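Porphyranase B (Zobellia galactanivorans, PDB 3JUU) cleaves the sulfated red-algal polysaccharide porphyran at the linkages between beta-D-galactose and alpha-L-galactose-6-sulfate, releasing mostly disaccharides. Local coordinates at residues T124-N129 with E143-E148; I128-D133 with Y237-V242; S169-R174 with I214-D219. All coordinates share one frame; numbering follows the deposited sequence.

Interaction 1 (T124-N129 with E143-E148)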
# COMPACT_ATOMS: atom_id res chain seq x y z
N THR A 124 0.42 3.12 -3.60
CA THR A 124 0.52 1.80 -3.00
C THR A 124 -0.45 1.62 -1.85
O THR A 124 -0.91 2.63 -1.20
CB THR A 124 1.95 1.52 -2.48
OG1 THR A 124 2.25 2.37 -1.35
CG2 THR A 124 3.05 1.76 -3.61
N PHE A 125 -0.71 0.36 -1.55
CA PHE A 125 -1.56 0.03 -0.40
C PHE A 125 -1.06 -1.35 0.06
O PHE A 125 -1.01 -2.29 -0.79
CB PHE A 125 -3.00 -0.13 -0.92
CG PHE A 125 -4.00 -0.50 0.16
CD1 PHE A 125 -4.04 0.21 1.40
CD2 PHE A 125 -4.90 -1.58 -0.02
CE1 PHE A 125 -4.99 -0.15 2.39
CE2 PHE A 125 -5.87 -1.93 0.96
CZ PHE A 125 -5.90 -1.27 2.17
N TRP A 126 -0.63 -1.46 1.32
CA TRP A 126 0.12 -2.66 1.77
C TRP A 126 0.12 -2.80 3.28
O TRP A 126 -0.35 -1.87 4.00
CB TRP A 126 1.53 -2.76 1.15
CG TRP A 126 2.43 -1.49 1.27
CD1 TRP A 126 2.22 -0.31 0.60
CD2 TRP A 126 3.59 -1.31 2.09
NE1 TRP A 126 3.25 0.58 0.93
CE2 TRP A 126 4.09 -0.01 1.83
CE3 TRP A 126 4.32 -2.17 2.96
CZ2 TRP A 126 5.22 0.55 2.49
CZ3 TRP A 126 5.48 -1.66 3.59
CH2 TRP A 126 5.95 -0.29 3.34
N LEU A 127 0.66 -3.94 3.75
CA LEU A 127 0.72 -4.26 5.19
C LEU A 127 2.13 -4.67 5.44
O LEU A 127 2.74 -5.35 4.59
CB LEU A 127 -0.19 -5.53 5.48
CG LEU A 127 -1.69 -5.15 5.49
CD1 LEU A 127 -2.66 -6.33 5.15
CD2 LEU A 127 -2.02 -4.61 6.89
N ILE A 128 2.68 -4.33 6.61
CA ILE A 128 3.99 -4.87 6.97
C ILE A 128 3.98 -5.05 8.49
O ILE A 128 3.30 -4.33 9.19
CB ILE A 128 5.17 -3.94 6.40
CG1 ILE A 128 6.54 -4.59 6.56
CG2 ILE A 128 5.12 -2.53 7.11
CD1 ILE A 128 7.65 -3.92 5.85
N ASN A 129 4.78 -5.98 9.00
CA ASN A 129 4.95 -6.08 10.43
C ASN A 129 6.04 -5.07 10.85
O ASN A 129 6.63 -4.37 9.99
CB ASN A 129 5.29 -7.54 10.83
CG ASN A 129 6.73 -7.92 10.52
OD1 ASN A 129 7.34 -7.48 9.50
ND2 ASN A 129 7.34 -8.74 11.43
N GLU A 143 5.86 -8.81 4.61
CA GLU A 143 5.24 -7.66 3.93
C GLU A 143 4.22 -8.22 2.97
O GLU A 143 4.55 -9.12 2.19
CB GLU A 143 6.34 -6.89 3.15
CG GLU A 143 5.75 -5.70 2.32
CD GLU A 143 6.87 -4.99 1.53
OE1 GLU A 143 8.08 -5.23 1.77
OE2 GLU A 143 6.51 -4.20 0.62
N LEU A 144 3.01 -7.66 3.01
CA LEU A 144 1.89 -8.09 2.14
C LEU A 144 1.47 -6.84 1.30
O LEU A 144 0.83 -5.93 1.77
CB LEU A 144 0.73 -8.61 3.06
CG LEU A 144 -0.36 -9.50 2.40
CD1 LEU A 144 -1.44 -9.85 3.41
CD2 LEU A 144 -0.97 -8.83 1.14
N ASP A 145 1.88 -6.83 0.04
CA ASP A 145 1.55 -5.72 -0.90
C ASP A 145 0.25 -5.99 -1.64
O ASP A 145 0.12 -6.98 -2.38
CB ASP A 145 2.72 -5.57 -1.89
CG ASP A 145 4.03 -5.33 -1.15
OD1 ASP A 145 4.11 -4.32 -0.40
OD2 ASP A 145 4.93 -6.18 -1.25
N ILE A 146 -0.72 -5.09 -1.46
CA ILE A 146 -2.02 -5.34 -1.99
C ILE A 146 -2.06 -4.73 -3.38
O ILE A 146 -2.46 -5.39 -4.37
CB ILE A 146 -3.12 -4.79 -1.04
CG1 ILE A 146 -2.95 -5.39 0.30
CG2 ILE A 146 -4.57 -4.99 -1.68
CD1 ILE A 146 -3.60 -4.64 1.36
N GLN A 147 -1.60 -3.46 -3.49
CA GLN A 147 -1.43 -2.90 -4.81
C GLN A 147 -0.18 -2.00 -4.81
O GLN A 147 0.03 -1.19 -3.89
CB GLN A 147 -2.68 -2.07 -5.25
CG GLN A 147 -2.54 -1.13 -6.43
CD GLN A 147 -2.24 -1.84 -7.77
OE1 GLN A 147 -1.57 -2.88 -7.77
NE2 GLN A 147 -2.72 -1.28 -8.90
N GLU A 148 0.64 -2.15 -5.84
CA GLU A 148 1.72 -1.17 -6.09
C GLU A 148 1.58 -0.78 -7.55
O GLU A 148 1.37 -1.63 -8.41
CB GLU A 148 3.12 -1.74 -5.85
CG GLU A 148 3.37 -2.06 -4.38
CD GLU A 148 4.72 -2.66 -4.17
OE1 GLU A 148 5.69 -1.85 -4.18
OE2 GLU A 148 4.77 -3.92 -4.00
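The carbonyl oxygen of Phe125 takes two backbone N-H groups at once: Ile146 N lies 2.9 Å from Phe125 O and Gln147 N lies 3.0 Å from it, both donors in the carbonyl plane. Two residues of one strand thus face a single residue of the other, a classic beta bulge, and the bond from Gln147 is the straighter. Beyond the bulge the antiparallel pairing resumes with Leu127 and Leu144, whose N-H and C=O groups bond reciprocally, Leu127 N to Leu144 O and Leu144 N to Leu127 O both at 2.8 Å. In family 16 glycoside hydrolases this bulged strand of the jelly-roll sandwich carries the catalytic acids. Accordingly Glu143, the nucleophile, and Glu148, the proton donor, lie on the same face together with Asp145, Thr124, Trp126 and Ile128, although they are five positions apart, because the bulge at Ile146 shifts the alternation by one residue. The extended Glu143 chain, with CG anti to its own N (chi1 177°), runs obliquely against the indole, bringing OE2 3.8 Å from Trp126 CE3; ring and carboxylate planes stand 42° apart. Asp145 lies alongside the same tryptophan, its OD1 3.4 Å from Trp126 CB. Salt-bridged to Arg174 through OE1, Glu143 has its carboxylate held from a further strand, while Glu148 OE1 bonds the hydroxyl of Tyr245. Thr124 OG1, bonded to Val241 O, also receives a weak bond from Trp126 NE1 in the plane of the indole. On the opposite, buried face Ile146 sends CD1 to Phe125 CE2 at 3.6 Å, an oblique approach to the ring, and the Leu127 and Leu144 side chains run side by side, CB to CB 4.0 Å.

Interaction 2 (I128-D133 with Y237-V242)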
# COMPACT_ATOMS: atom_id res chain seq x y z
N ILE A 128 2.68 -4.33 6.61
CA ILE A 128 3.99 -4.87 6.97
C ILE A 128 3.98 -5.05 8.49
O ILE A 128 3.30 -4.33 9.19
CB ILE A 128 5.17 -3.94 6.40
CG1 ILE A 128 6.54 -4.59 6.56
CG2 ILE A 128 5.12 -2.53 7.11
CD1 ILE A 128 7.65 -3.92 5.85
N ASN A 129 4.78 -5.98 9.00
CA ASN A 129 4.95 -6.08 10.43
C ASN A 129 6.04 -5.07 10.85
O ASN A 129 6.63 -4.37 9.99
CB ASN A 129 5.29 -7.54 10.83
CG ASN A 129 6.73 -7.92 10.52
OD1 ASN A 129 7.34 -7.48 9.50
ND2 ASN A 129 7.34 -8.74 11.43
N GLU A 130 6.33 -5.04 12.12
CA GLU A 130 7.34 -4.06 12.63
C GLU A 130 8.32 -4.87 13.51
O GLU A 130 8.19 -4.91 14.73
CB GLU A 130 6.59 -2.93 13.38
CG GLU A 130 5.96 -1.97 12.35
CD GLU A 130 5.22 -0.81 12.98
OE1 GLU A 130 5.11 -0.80 14.22
OE2 GLU A 130 4.72 0.07 12.24
N GLY A 131 9.24 -5.51 12.85
CA GLY A 131 9.96 -6.65 13.45
C GLY A 131 10.80 -6.19 14.64
O GLY A 131 11.01 -6.93 15.61
N LYS A 132 11.31 -4.95 14.63
CA LYS A 132 12.22 -4.66 15.76
C LYS A 132 11.44 -4.56 17.10
O LYS A 132 12.08 -4.66 18.16
CB LYS A 132 13.01 -3.40 15.50
CG LYS A 132 12.12 -2.23 15.34
CD LYS A 132 13.02 -0.95 15.01
CE LYS A 132 12.42 0.27 15.66
NZ LYS A 132 10.92 0.21 15.46
N ASP A 133 10.11 -4.33 17.07
CA ASP A 133 9.31 -4.31 18.31
C ASP A 133 8.79 -5.66 18.72
O ASP A 133 8.12 -5.81 19.75
CB ASP A 133 8.06 -3.34 18.25
CG ASP A 133 8.50 -1.92 18.01
OD1 ASP A 133 9.59 -1.56 18.55
OD2 ASP A 133 7.81 -1.21 17.20
N TYR A 237 0.62 -3.71 9.99
CA TYR A 237 0.13 -2.31 10.02
C TYR A 237 -0.05 -1.88 8.61
O TYR A 237 0.79 -2.29 7.76
CB TYR A 237 1.19 -1.39 10.69
CG TYR A 237 1.46 -1.83 12.14
CD1 TYR A 237 0.77 -1.22 13.24
CD2 TYR A 237 2.32 -2.94 12.41
CE1 TYR A 237 1.00 -1.65 14.58
CE2 TYR A 237 2.53 -3.39 13.74
CZ TYR A 237 1.84 -2.73 14.81
OH TYR A 237 2.05 -3.18 16.10
N LEU A 238 -1.06 -1.03 8.38
CA LEU A 238 -1.38 -0.53 7.05
C LEU A 238 -0.39 0.55 6.58
O LEU A 238 0.24 1.28 7.42
CB LEU A 238 -2.79 0.04 6.98
CG LEU A 238 -3.90 -1.02 7.02
CD1 LEU A 238 -5.24 -0.35 7.38
CD2 LEU A 238 -4.04 -1.80 5.71
N ARG A 239 -0.24 0.60 5.27
CA ARG A 239 0.61 1.60 4.64
C ARG A 239 -0.10 2.12 3.39
O ARG A 239 -0.54 1.32 2.54
CB ARG A 239 1.91 0.97 4.14
CG ARG A 239 2.79 0.39 5.26
CD ARG A 239 3.58 1.57 5.98
NE ARG A 239 4.42 1.03 7.05
CZ ARG A 239 4.06 0.91 8.33
NH1 ARG A 239 2.84 1.16 8.70
NH2 ARG A 239 4.98 0.51 9.21
N MET A 240 -0.11 3.46 3.22
CA MET A 240 -0.49 4.07 1.94
C MET A 240 0.67 5.04 1.63
O MET A 240 0.90 6.03 2.37
CB MET A 240 -1.84 4.84 2.08
CG MET A 240 -3.09 3.90 2.25
SD MET A 240 -3.29 3.57 4.09
CE MET A 240 -4.01 5.08 4.76
N VAL A 241 1.42 4.76 0.57
CA VAL A 241 2.74 5.40 0.40
C VAL A 241 2.90 5.78 -1.04
O VAL A 241 2.53 5.01 -1.97
CB VAL A 241 3.90 4.45 0.88
CG1 VAL A 241 5.31 4.99 0.43
CG2 VAL A 241 3.81 4.25 2.44
N VAL A 242 3.54 6.92 -1.24
CA VAL A 242 3.81 7.42 -2.60
C VAL A 242 5.31 7.72 -2.56
O VAL A 242 5.76 8.58 -1.77
CB VAL A 242 2.98 8.74 -2.86
CG1 VAL A 242 3.53 9.45 -4.17
CG2 VAL A 242 1.47 8.41 -3.01
O HOH W 1 2.63 1.76 11.52
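Ile128 and Tyr237 form an antiparallel hydrogen-bonded pair, Ile128 N to Tyr237 O at 3.0 Å and Tyr237 N to Ile128 O at 2.9 Å, after which 128-133 leaves the sheet. The Glu130 carboxylate then lies flat over one face of the Tyr237 ring, the planes only 8° apart and Glu130 CD 3.6 Å from Tyr237 CD2. Its OE2 uses the anti lone pair to accept a nearly straight hydrogen bond, part of a salt bridge, from Arg239 NH2, 3.1 Å away and in the guanidinium plane. A water closes a second path, donating to Glu130 OE2 and accepting from Arg239 NH1. Bent at chi2 (-79°), the arginine chain folds its guanidinium over Ile128, whose CG2 meets one face with NE at 3.6 Å; NH1 turns back to Leu238 O. A leucine in place of Arg239 would probably leave the Glu130 carboxylate without its charged mate and freer to swing off the tyrosine ring. NE of Arg239 also salt-bridges a bound MES buffer molecule. Strand 237-242 lies between strands 122-128 and 90-101, and Leu238, on its other face, packs against strand 264-276.

Interaction 3 (S169-R174 with I214-D219). With SO4 (sulfate ion), chain G.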
# COMPACT_ATOMS: atom_id res chain seq x y z
N SER A 169 0.46 -7.41 -6.91
CA SER A 169 0.39 -7.77 -5.48
C SER A 169 1.57 -8.64 -5.16
O SER A 169 2.26 -9.18 -6.10
CB SER A 169 -0.88 -8.58 -5.20
OG SER A 169 -2.06 -7.82 -5.62
N ASN A 170 1.93 -8.69 -3.89
CA ASN A 170 3.15 -9.43 -3.53
C ASN A 170 3.16 -9.86 -2.10
O ASN A 170 2.36 -9.38 -1.26
CB ASN A 170 4.42 -8.57 -3.87
CG ASN A 170 5.61 -9.42 -4.35
OD1 ASN A 170 5.79 -10.56 -3.90
ND2 ASN A 170 6.45 -8.86 -5.22
N THR A 171 4.02 -10.83 -1.78
CA THR A 171 4.18 -11.25 -0.34
C THR A 171 5.68 -11.48 -0.18
O THR A 171 6.30 -12.10 -1.03
CB THR A 171 3.36 -12.56 0.03
OG1 THR A 171 3.75 -13.60 -0.88
CG2 THR A 171 1.73 -12.35 -0.10
N HIS A 172 6.29 -10.93 0.86
CA HIS A 172 7.71 -11.02 1.03
C HIS A 172 8.04 -11.55 2.40
O HIS A 172 7.41 -11.14 3.37
CB HIS A 172 8.39 -9.63 0.97
CG HIS A 172 8.17 -8.92 -0.32
ND1 HIS A 172 8.84 -9.29 -1.48
CD2 HIS A 172 7.33 -7.91 -0.67
CE1 HIS A 172 8.50 -8.47 -2.46
NE2 HIS A 172 7.58 -7.63 -2.00
N SER A 173 9.10 -12.36 2.45
CA SER A 173 9.68 -12.78 3.73
C SER A 173 11.16 -12.39 3.64
O SER A 173 11.87 -12.78 2.69
CB SER A 173 9.52 -14.30 3.90
OG SER A 173 10.42 -14.72 4.95
N ARG A 174 11.66 -11.64 4.61
CA ARG A 174 13.09 -11.25 4.62
C ARG A 174 13.60 -10.90 6.00
O ARG A 174 12.79 -10.96 6.97
CB ARG A 174 13.37 -10.09 3.67
CG ARG A 174 12.51 -8.79 4.02
CD ARG A 174 12.94 -7.59 3.13
NE ARG A 174 12.13 -6.43 3.50
CZ ARG A 174 10.90 -6.22 3.06
NH1 ARG A 174 10.31 -7.05 2.18
NH2 ARG A 174 10.26 -5.17 3.51
N ILE A 214 -3.43 -16.19 1.34
CA ILE A 214 -3.63 -14.76 1.14
C ILE A 214 -4.43 -14.71 -0.15
O ILE A 214 -3.98 -15.27 -1.12
CB ILE A 214 -2.26 -14.06 0.96
CG1 ILE A 214 -1.28 -14.33 2.15
CG2 ILE A 214 -2.44 -12.56 0.59
CD1 ILE A 214 -1.64 -13.70 3.44
N ILE A 215 -5.57 -14.02 -0.17
CA ILE A 215 -6.43 -14.02 -1.34
C ILE A 215 -6.69 -12.60 -1.77
O ILE A 215 -7.16 -11.81 -1.00
CB ILE A 215 -7.79 -14.72 -1.02
CG1 ILE A 215 -7.51 -16.19 -0.69
CG2 ILE A 215 -8.70 -14.68 -2.25
CD1 ILE A 215 -7.53 -16.49 0.72
N PHE A 216 -6.35 -12.30 -3.01
CA PHE A 216 -6.43 -10.87 -3.48
C PHE A 216 -7.71 -10.64 -4.26
O PHE A 216 -8.13 -11.51 -5.04
CB PHE A 216 -5.21 -10.55 -4.39
CG PHE A 216 -3.91 -10.50 -3.62
CD1 PHE A 216 -3.64 -9.41 -2.79
CD2 PHE A 216 -2.99 -11.55 -3.74
CE1 PHE A 216 -2.48 -9.40 -2.00
CE2 PHE A 216 -1.76 -11.51 -3.03
CZ PHE A 216 -1.53 -10.41 -2.18
N PHE A 217 -8.31 -9.44 -4.11
CA PHE A 217 -9.56 -9.08 -4.82
C PHE A 217 -9.35 -7.76 -5.52
O PHE A 217 -8.67 -6.82 -4.99
CB PHE A 217 -10.67 -8.83 -3.79
CG PHE A 217 -11.22 -10.10 -3.22
CD1 PHE A 217 -12.43 -10.56 -3.68
CD2 PHE A 217 -10.45 -10.85 -2.25
CE1 PHE A 217 -12.96 -11.77 -3.21
CE2 PHE A 217 -11.01 -12.05 -1.73
CZ PHE A 217 -12.24 -12.50 -2.26
N LEU A 218 -9.99 -7.64 -6.66
CA LEU A 218 -10.02 -6.39 -7.47
C LEU A 218 -11.43 -6.06 -7.83
O LEU A 218 -12.14 -6.91 -8.41
CB LEU A 218 -9.15 -6.53 -8.76
CG LEU A 218 -9.19 -5.37 -9.73
CD1 LEU A 218 -8.71 -4.01 -8.99
CD2 LEU A 218 -8.43 -5.71 -11.07
N ASP A 219 -11.89 -4.85 -7.42
CA ASP A 219 -13.26 -4.35 -7.75
C ASP A 219 -14.30 -5.41 -7.34
O ASP A 219 -15.22 -5.72 -8.10
CB ASP A 219 -13.35 -4.03 -9.23
CG ASP A 219 -12.36 -2.92 -9.60
OD1 ASP A 219 -12.20 -2.04 -8.71
OD2 ASP A 219 -11.83 -2.97 -10.73
S SO4 G . 12.78 -3.33 5.57
O1 SO4 G . 13.08 -2.13 4.87
O2 SO4 G . 11.35 -3.55 5.70
O3 SO4 G . 13.53 -4.41 4.91
O4 SO4 G . 13.07 -3.06 6.96
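Ser169 sets its CB squarely over the Phe216 ring, 3.5 Å from the ring centroid and 7° off the normal, a CH-pi contact with CB 3.6 Å from Phe216 CZ. At the edge of the same ring, near its plane, sits Thr171 CG2, 4.3 Å from CZ of Phe216; that methyl also meets Ile214 CG2 at 4.2 Å. No hydrogen bond joins the two strands, whose axes pass 9.3 Å apart, so the contact rests mainly on van der Waals and CH-pi packing. The polar ends of the two small residues are satisfied elsewhere: Ser169 OG, beside its own backbone N (chi1 -57°), bonds Ile146 O, and Thr171 OG1 bonds Ser187 O, which is consistent with both rotations being set so that CB and the methyl face the phenylalanine. Phe216 also touches Leu144 and Val206, and Ile214 packs on Val206 and Trp208. Farther along strand 169-174, Arg174 reaches a sulfate, probably from the crystallisation liquor, through two nearly straight bonds, NE to O3 at 2.8 Å and NH2 to O2 at 2.9 Å, both oxygens belonging to the sulfate. Asn175 ND2 bonds the same ion. The crossing at Phe216 is face-to-face packing in a beta-sandwich, with strand 166-174 of the catalytic sheet laid over strand 213-218 of the other, as in the jelly roll of family 16 glycoside hydrolases.

How the interactions relate
Interactions 1 and 2 share Ile128 and run on from one strand: 122-128 pairs with 141-150 on one flank and 237-242 on the other, so both join neighbouring strands of the substrate-binding sheet. Interaction 3 instead joins two layers of the sandwich. Interactions 1 and 3 are buried, whereas interaction 2 is partly exposed where the chain leaves the sheet. Chemistry follows place: backbone bonds with acids on the cleft face in interaction 1, one backbone pair, then an ion pair and a stacked carboxylate in interaction 2, apolar packing in interaction 3. Interactions 1 and 3 meet through neighbouring strands, and Arg174, at the end of the strand used by interaction 3, also touches Ile128.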